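Long-range contacts in lipase (Rhizopus niveus, PDB 1LGY), which hydrolyses the ester bonds of triacylglycerols and of the partial glycerides derived from them, with strong 1,3-positional specificity: residues Val47-Ile52 with Asp71-Ile76; Thr54-Leu59 with Asn121-Val126; Val139-His144 with Lys168-Phe173. All blocks are in the same frame, centred on the assembly; numbering follows the deposited sequence.

Contact 1: residues Val47-Ile52 with Asp71-Ile76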
# COMPACT_ATOMS: atom_id res chain seq x y z
N VAL A 47 1.45 15.79 -6.39
CA VAL A 47 2.81 16.19 -6.11
C VAL A 47 3.45 16.84 -7.31
O VAL A 47 4.41 16.34 -7.87
CB VAL A 47 3.58 14.92 -5.47
CG1 VAL A 47 3.14 13.67 -6.13
CG2 VAL A 47 5.09 15.10 -5.49
N PRO A 48 2.98 18.09 -7.66
CA PRO A 48 3.44 18.91 -8.80
C PRO A 48 4.94 19.09 -9.03
O PRO A 48 5.39 19.21 -10.16
CB PRO A 48 2.75 20.23 -8.60
CG PRO A 48 2.66 20.32 -7.10
CD PRO A 48 2.13 18.95 -6.82
N ASP A 49 5.78 19.13 -8.00
CA ASP A 49 7.21 19.30 -8.24
C ASP A 49 7.97 17.98 -8.18
O ASP A 49 9.17 17.98 -7.95
CB ASP A 49 7.72 20.27 -7.23
CG ASP A 49 8.02 19.68 -5.88
OD1 ASP A 49 7.13 19.14 -5.24
OD2 ASP A 49 9.19 19.73 -5.47
N GLY A 50 7.35 16.84 -8.43
CA GLY A 50 8.02 15.58 -8.27
C GLY A 50 9.06 15.32 -9.32
O GLY A 50 8.89 15.57 -10.51
N LYS A 51 10.20 14.86 -8.81
CA LYS A 51 11.29 14.40 -9.64
C LYS A 51 11.29 12.87 -9.55
O LYS A 51 11.57 12.38 -8.45
CB LYS A 51 12.65 14.92 -9.15
CG LYS A 51 12.97 16.39 -9.42
CD LYS A 51 12.69 17.29 -8.18
CE LYS A 51 12.87 18.80 -8.51
NZ LYS A 51 12.48 19.73 -7.45
N ILE A 52 10.96 12.11 -10.62
CA ILE A 52 11.06 10.65 -10.58
C ILE A 52 12.53 10.23 -10.40
O ILE A 52 13.35 10.43 -11.28
CB ILE A 52 10.51 9.96 -11.89
CG1 ILE A 52 9.00 10.01 -11.88
CG2 ILE A 52 10.91 8.48 -11.98
CD1 ILE A 52 8.34 9.12 -12.96
N ASP A 71 10.90 18.07 -3.29
CA ASP A 71 11.60 18.97 -2.41
C ASP A 71 10.69 19.94 -1.68
O ASP A 71 10.93 20.33 -0.54
CB ASP A 71 12.62 19.70 -3.22
CG ASP A 71 13.71 18.75 -3.66
OD1 ASP A 71 14.12 17.92 -2.86
OD2 ASP A 71 14.17 18.85 -4.79
N LYS A 72 9.57 20.21 -2.34
CA LYS A 72 8.57 21.08 -1.77
C LYS A 72 7.96 20.47 -0.51
O LYS A 72 7.95 21.08 0.55
CB LYS A 72 7.53 21.31 -2.82
CG LYS A 72 6.69 22.49 -2.42
CD LYS A 72 5.92 23.05 -3.61
CE LYS A 72 6.72 24.03 -4.50
NZ LYS A 72 7.79 23.42 -5.27
N GLN A 73 7.45 19.24 -0.62
CA GLN A 73 6.83 18.53 0.50
C GLN A 73 7.78 17.76 1.39
O GLN A 73 7.34 17.11 2.35
CB GLN A 73 5.81 17.56 -0.02
CG GLN A 73 4.67 18.32 -0.63
CD GLN A 73 3.94 17.44 -1.61
OE1 GLN A 73 2.87 16.90 -1.36
NE2 GLN A 73 4.56 17.29 -2.77
N LYS A 74 9.09 17.85 1.12
CA LYS A 74 10.11 17.09 1.83
C LYS A 74 9.74 15.61 2.02
O LYS A 74 9.74 15.05 3.12
CB LYS A 74 10.36 17.79 3.17
CG LYS A 74 11.00 19.14 2.87
CD LYS A 74 11.21 19.91 4.14
CE LYS A 74 11.73 21.30 3.76
NZ LYS A 74 13.18 21.28 3.56
N THR A 75 9.39 14.95 0.92
CA THR A 75 9.00 13.56 0.96
C THR A 75 9.61 12.84 -0.20
O THR A 75 9.79 13.38 -1.28
CB THR A 75 7.48 13.43 0.88
OG1 THR A 75 6.89 14.31 1.83
CG2 THR A 75 7.03 12.03 1.25
N ILE A 76 9.97 11.61 0.12
CA ILE A 76 10.47 10.62 -0.79
C ILE A 76 9.37 9.59 -0.74
O ILE A 76 9.10 9.03 0.32
CB ILE A 76 11.73 9.95 -0.28
CG1 ILE A 76 12.77 10.98 -0.03
CG2 ILE A 76 12.23 8.96 -1.33
CD1 ILE A 76 13.72 10.41 1.00
O HOH W 1 10.36 22.44 -5.23

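Contact 2: residues Thr54-Leu59 with Asn121-Val126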
# COMPACT_ATOMS: atom_id res chain seq x y z
N THR A 54 13.63 6.97 -9.82
CA THR A 54 13.78 5.72 -10.54
C THR A 54 12.44 5.07 -10.82
O THR A 54 11.45 5.43 -10.20
CB THR A 54 14.67 4.77 -9.71
OG1 THR A 54 15.35 4.05 -10.72
CG2 THR A 54 13.95 3.77 -8.76
N THR A 55 12.33 4.12 -11.74
CA THR A 55 11.17 3.25 -11.83
C THR A 55 11.77 1.88 -11.96
O THR A 55 12.90 1.78 -12.44
CB THR A 55 10.31 3.53 -13.05
OG1 THR A 55 11.08 3.12 -14.17
CG2 THR A 55 9.92 5.01 -13.19
N PHE A 56 11.13 0.79 -11.53
CA PHE A 56 11.63 -0.56 -11.71
C PHE A 56 10.39 -1.38 -12.08
O PHE A 56 9.27 -1.15 -11.59
CB PHE A 56 12.26 -1.16 -10.44
CG PHE A 56 11.51 -0.89 -9.15
CD1 PHE A 56 10.41 -1.68 -8.76
CD2 PHE A 56 11.84 0.23 -8.39
CE1 PHE A 56 9.67 -1.34 -7.62
CE2 PHE A 56 11.08 0.56 -7.26
CZ PHE A 56 9.99 -0.23 -6.87
N THR A 57 10.65 -2.35 -12.96
CA THR A 57 9.60 -3.21 -13.45
C THR A 57 10.03 -4.66 -13.32
O THR A 57 11.16 -5.00 -13.64
CB THR A 57 9.36 -2.89 -14.90
OG1 THR A 57 8.93 -1.54 -14.97
CG2 THR A 57 8.38 -3.85 -15.52
N SER A 58 9.16 -5.58 -12.92
CA SER A 58 9.54 -6.98 -12.87
C SER A 58 8.71 -7.64 -13.93
O SER A 58 7.54 -7.83 -13.69
CB SER A 58 9.23 -7.60 -11.49
OG SER A 58 9.41 -9.01 -11.46
N LEU A 59 9.29 -8.04 -15.06
CA LEU A 59 8.52 -8.61 -16.12
C LEU A 59 7.94 -9.96 -15.77
O LEU A 59 6.83 -10.29 -16.25
CB LEU A 59 9.37 -8.72 -17.33
CG LEU A 59 9.95 -7.44 -17.87
CD1 LEU A 59 10.59 -7.75 -19.16
CD2 LEU A 59 8.89 -6.39 -18.11
N ASN A 121 16.20 -5.03 -4.75
CA ASN A 121 17.48 -4.47 -5.10
C ASN A 121 17.35 -3.34 -6.10
O ASN A 121 18.32 -2.65 -6.41
CB ASN A 121 18.41 -5.58 -5.63
CG ASN A 121 18.74 -6.67 -4.60
OD1 ASN A 121 18.65 -7.88 -4.87
ND2 ASN A 121 19.11 -6.33 -3.36
N ASP A 122 16.14 -3.09 -6.60
CA ASP A 122 15.89 -1.98 -7.47
C ASP A 122 15.39 -0.72 -6.76
O ASP A 122 15.49 0.37 -7.33
CB ASP A 122 14.90 -2.39 -8.50
CG ASP A 122 15.37 -3.48 -9.42
OD1 ASP A 122 16.56 -3.58 -9.67
OD2 ASP A 122 14.51 -4.23 -9.89
N TYR A 123 14.81 -0.78 -5.55
CA TYR A 123 14.46 0.47 -4.94
C TYR A 123 15.37 0.75 -3.74
O TYR A 123 15.75 1.89 -3.47
CB TYR A 123 12.99 0.47 -4.51
CG TYR A 123 12.65 -0.24 -3.21
CD1 TYR A 123 12.91 0.40 -1.99
CD2 TYR A 123 12.07 -1.53 -3.20
CE1 TYR A 123 12.64 -0.22 -0.78
CE2 TYR A 123 11.79 -2.15 -1.98
CZ TYR A 123 12.07 -1.48 -0.78
OH TYR A 123 11.77 -2.02 0.45
N PHE A 124 15.71 -0.27 -2.97
CA PHE A 124 16.35 -0.01 -1.71
C PHE A 124 17.65 0.79 -1.73
O PHE A 124 17.72 1.71 -0.91
CB PHE A 124 16.52 -1.37 -1.00
CG PHE A 124 16.69 -1.25 0.51
CD1 PHE A 124 17.96 -1.04 1.04
CD2 PHE A 124 15.59 -1.31 1.32
CE1 PHE A 124 18.11 -0.90 2.42
CE2 PHE A 124 15.75 -1.18 2.69
CZ PHE A 124 17.01 -0.97 3.25
N PRO A 125 18.68 0.64 -2.56
CA PRO A 125 19.80 1.56 -2.62
C PRO A 125 19.35 2.92 -3.10
O PRO A 125 19.99 3.90 -2.74
CB PRO A 125 20.80 0.95 -3.55
CG PRO A 125 20.34 -0.46 -3.70
CD PRO A 125 18.84 -0.35 -3.62
N VAL A 126 18.29 3.04 -3.92
CA VAL A 126 17.88 4.39 -4.33
C VAL A 126 17.28 5.21 -3.19
O VAL A 126 17.54 6.41 -3.11
CB VAL A 126 16.89 4.30 -5.45
CG1 VAL A 126 16.47 5.72 -5.86
CG2 VAL A 126 17.53 3.65 -6.67

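Contact 3: residues Val139-His144 with Lys168-Phe173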
# COMPACT_ATOMS: atom_id res chain seq x y z
N VAL A 139 9.76 9.36 4.31
CA VAL A 139 9.47 8.38 3.29
C VAL A 139 8.03 7.95 3.39
O VAL A 139 7.58 7.44 4.41
CB VAL A 139 10.37 7.18 3.47
CG1 VAL A 139 10.29 6.35 2.19
CG2 VAL A 139 11.80 7.59 3.73
N ILE A 140 7.21 8.21 2.40
CA ILE A 140 5.86 7.64 2.43
C ILE A 140 5.79 6.46 1.51
O ILE A 140 6.17 6.64 0.38
CB ILE A 140 4.87 8.69 2.01
CG1 ILE A 140 4.97 9.74 3.13
CG2 ILE A 140 3.51 8.13 1.72
CD1 ILE A 140 4.00 10.91 3.22
N VAL A 141 5.33 5.25 1.89
CA VAL A 141 5.28 4.09 0.98
C VAL A 141 3.84 3.88 0.62
O VAL A 141 2.99 3.95 1.51
CB VAL A 141 5.80 2.82 1.64
CG1 VAL A 141 5.92 1.74 0.59
CG2 VAL A 141 7.16 3.10 2.32
N THR A 142 3.49 3.62 -0.63
CA THR A 142 2.08 3.47 -0.92
C THR A 142 1.77 2.61 -2.12
O THR A 142 2.64 2.34 -2.95
CB THR A 142 1.50 4.90 -1.09
OG1 THR A 142 0.12 4.73 -0.86
CG2 THR A 142 1.66 5.53 -2.43
N GLY A 143 0.52 2.14 -2.18
CA GLY A 143 0.07 1.38 -3.32
C GLY A 143 -1.39 0.95 -3.21
O GLY A 143 -2.02 1.01 -2.17
N HIS A 144 -1.93 0.55 -4.33
CA HIS A 144 -3.26 -0.03 -4.44
C HIS A 144 -3.08 -1.52 -4.78
O HIS A 144 -2.02 -1.96 -5.26
CB HIS A 144 -4.00 0.69 -5.54
CG HIS A 144 -5.34 0.11 -5.92
ND1 HIS A 144 -5.59 -0.57 -7.01
CD2 HIS A 144 -6.48 0.18 -5.19
CE1 HIS A 144 -6.84 -0.91 -6.99
NE2 HIS A 144 -7.37 -0.46 -5.89
N LYS A 168 9.11 8.22 12.94
CA LYS A 168 9.18 9.68 12.75
C LYS A 168 9.22 10.06 11.30
O LYS A 168 8.74 11.10 10.86
CB LYS A 168 10.44 10.31 13.43
CG LYS A 168 10.47 10.30 14.97
CD LYS A 168 11.89 10.53 15.51
CE LYS A 168 12.45 11.91 15.29
NZ LYS A 168 13.70 11.94 16.03
N ASN A 169 9.77 9.21 10.49
CA ASN A 169 9.86 9.54 9.12
C ASN A 169 9.52 8.37 8.22
O ASN A 169 9.87 8.40 7.04
CB ASN A 169 11.25 10.07 8.95
CG ASN A 169 12.32 9.04 9.19
OD1 ASN A 169 13.47 9.26 8.82
ND2 ASN A 169 12.02 7.90 9.77
N LEU A 170 8.94 7.29 8.74
CA LEU A 170 8.45 6.26 7.86
C LEU A 170 6.96 6.15 8.14
O LEU A 170 6.49 6.04 9.26
CB LEU A 170 9.09 4.91 8.10
CG LEU A 170 8.67 3.78 7.15
CD1 LEU A 170 8.98 4.09 5.70
CD2 LEU A 170 9.43 2.55 7.55
N SER A 171 6.23 6.27 7.04
CA SER A 171 4.79 6.13 7.03
C SER A 171 4.33 5.14 5.96
O SER A 171 5.05 5.00 4.98
CB SER A 171 4.24 7.48 6.78
OG SER A 171 3.48 7.73 7.93
N ILE A 172 3.19 4.44 6.02
CA ILE A 172 2.78 3.46 5.01
C ILE A 172 1.32 3.71 4.76
O ILE A 172 0.59 3.78 5.74
CB ILE A 172 2.84 1.96 5.45
CG1 ILE A 172 4.20 1.49 5.80
CG2 ILE A 172 2.46 1.09 4.24
CD1 ILE A 172 4.15 0.19 6.58
N PHE A 173 0.84 3.77 3.50
CA PHE A 173 -0.57 3.97 3.20
C PHE A 173 -1.06 3.00 2.16
O PHE A 173 -0.36 2.91 1.15
CB PHE A 173 -0.81 5.34 2.66
CG PHE A 173 -0.88 6.41 3.73
CD1 PHE A 173 0.29 6.95 4.26
CD2 PHE A 173 -2.12 6.89 4.13
CE1 PHE A 173 0.21 8.00 5.20
CE2 PHE A 173 -2.18 7.93 5.06
CZ PHE A 173 -1.03 8.48 5.59

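Contact 1: residues Val47-Ile52 with Asp71-Ile76
A single carboxylate oxygen, Asp49 OD2, takes a backbone N-H bond from Lys72 and is approached by two lysines and a water. The main-chain bond is firm: Lys72 N donates to Asp49 OD2 over 3.2 Å with an angle of 159° at the hydrogen, reaching the syn side of the oxygen but 34° out of the carboxylate plane. The ammonium of the same lysine is less direct. Its chain leaves with CG anti to the backbone N (chi1 -164°) and then folds back at chi3 and chi4, leaving NZ in a long salt bridge, 4.0 Å from Asp49 OD2. Water 1 closes that interval, donating to Asp49 OD2 and accepting from Lys72 NZ at 2.8 Å. Lys51 links the two acids: its NZ meets Asp71 OD2 at 3.3 Å, on the anti side and somewhat out of the carboxylate plane, and makes a long bridge of 3.8 Å to Asp49 OD2. The network thus alternates acids and lysines, which probably eases the proximity of the two carboxylates, Asp49 OD2 and Asp71 OD2 being 5.1 Å apart. Next to the network, Val47 CG2 touches Gln73 NE2 at 3.5 Å, the two side chains crossing at about a right angle. A type I turn from Val47 to Gly50 presents Asp49 to the other segment. Ser70 OG bonds both Asp49 OD1 and Gln73 NE2, while Asp71 OD1 is held by Arg69 and Tyr137. The contact lies at the surface, where the turn after helix 41-46 enters edge strand 51-58 and faces the connection between strands 63-70 and 75-81.

Contact 2: residues Thr54-Leu59 with Asn121-Val126
Phe56 reaches across the helix segment, its CB against Asp122 CB at 3.5 Å and its ring extending to Tyr123, where Phe56 CE2 comes within 3.3 Å of Tyr123 CB. Both aromatic side chains have CG between the backbone N and the carbonyl carbon, at chi1 42° in Phe56 and 80° in Tyr123, and they lie side by side, pointing the same way. The tyrosine contributes its CB to this contact, while its ring leads away and its hydroxyl bonds Tyr116 OH. Asp122 crosses Phe56 at a slant, with ring and carboxylate planes 31° apart; its methylene does the touching, and the Phe56 ring atom CD2 passes 3.8 Å from Asp122 O. At the other end, Thr54 turns its methyl to the helix: CG2 is 4.1 Å from Val126 CG2 and 4.0 Å from Asp122 O. No hydrogen bond crosses, so the contact rests on apolar and van der Waals packing of alternate strand residues. Strand and helix axes run nearly antiparallel, 8.6 Å apart at closest approach. Strand 51-58 is the outermost strand at its end of the central sheet, beside strand 63-70; helix 110-133 covers it here, with helix 146-161 packed against Tyr123 and Phe124.

Contact 3: residues Val139-His144 with Lys168-Phe173
Leu170 lays its CD1 methyl over the neighbouring strand, 4.0 Å from Val141 CG2 and 4.1 Å from Val139 CB. This is the strand pair of a beta-alpha-beta crossover in the alpha/beta-hydrolase fold: strands 138-144 and 170-175 run parallel (axes 14° apart, 4.7 Å at closest approach), joined through helix 146-161. CG of Leu170 stands anti to the backbone N (chi1 -177°), and the end of the side chain comes nearer the partner strand than its CB direction suggests. Helix 146-161 covers the face carrying Val141 and Ile172, touching them through Ala151, Ala154, Leu152 and Met156. On the other face, Ile140 CG2 meets Phe173 CD1 at 4.3 Å, and helix 11-26 packs there, with Tyr20 against both residues. The backbone register is the parallel one: Val139 N binds Asn169 O at 2.9 Å and Ser171 N returns to Val139 O, then Val141 N binds Ser171 O and Phe173 N returns to Val141 O at 2.9 Å. Beyond this, Gly143 and His144 open the GxSxG sequence of the nucleophile elbow, whose serine is Ser145; the His144 ring stacks on that of His257, and His144 ND1 is hydrogen-bonded to Tyr28 OH. A side chain adds a further bond: Thr142 OG1, anti to its own N (chi1 -158°), donates to Phe173 O over 2.8 Å from above the carbonyl plane.

Overall arrangement
All three contacts reach one mixed central sheet. Contacts 1 and 2 share edge strand 51-58: the first lies at its start, the second on the face covered by helix 110-133, and their centres are 18 Å apart with no touch beyond chain continuity. Contact 1 joins contact 3 directly, since strands 75-81 and 138-144 are neighbours; Ile76 O lies 2.9 Å from Ile140 N, a probable hydrogen bond, and the centres are 14 Å apart. Contacts 2 and 3 come no nearer than about 7 Å between atoms. Contact 3 alone borders the catalytic site of Ser145, Asp204 and His257: Gly143 lies two residues before Ser145 in the chain.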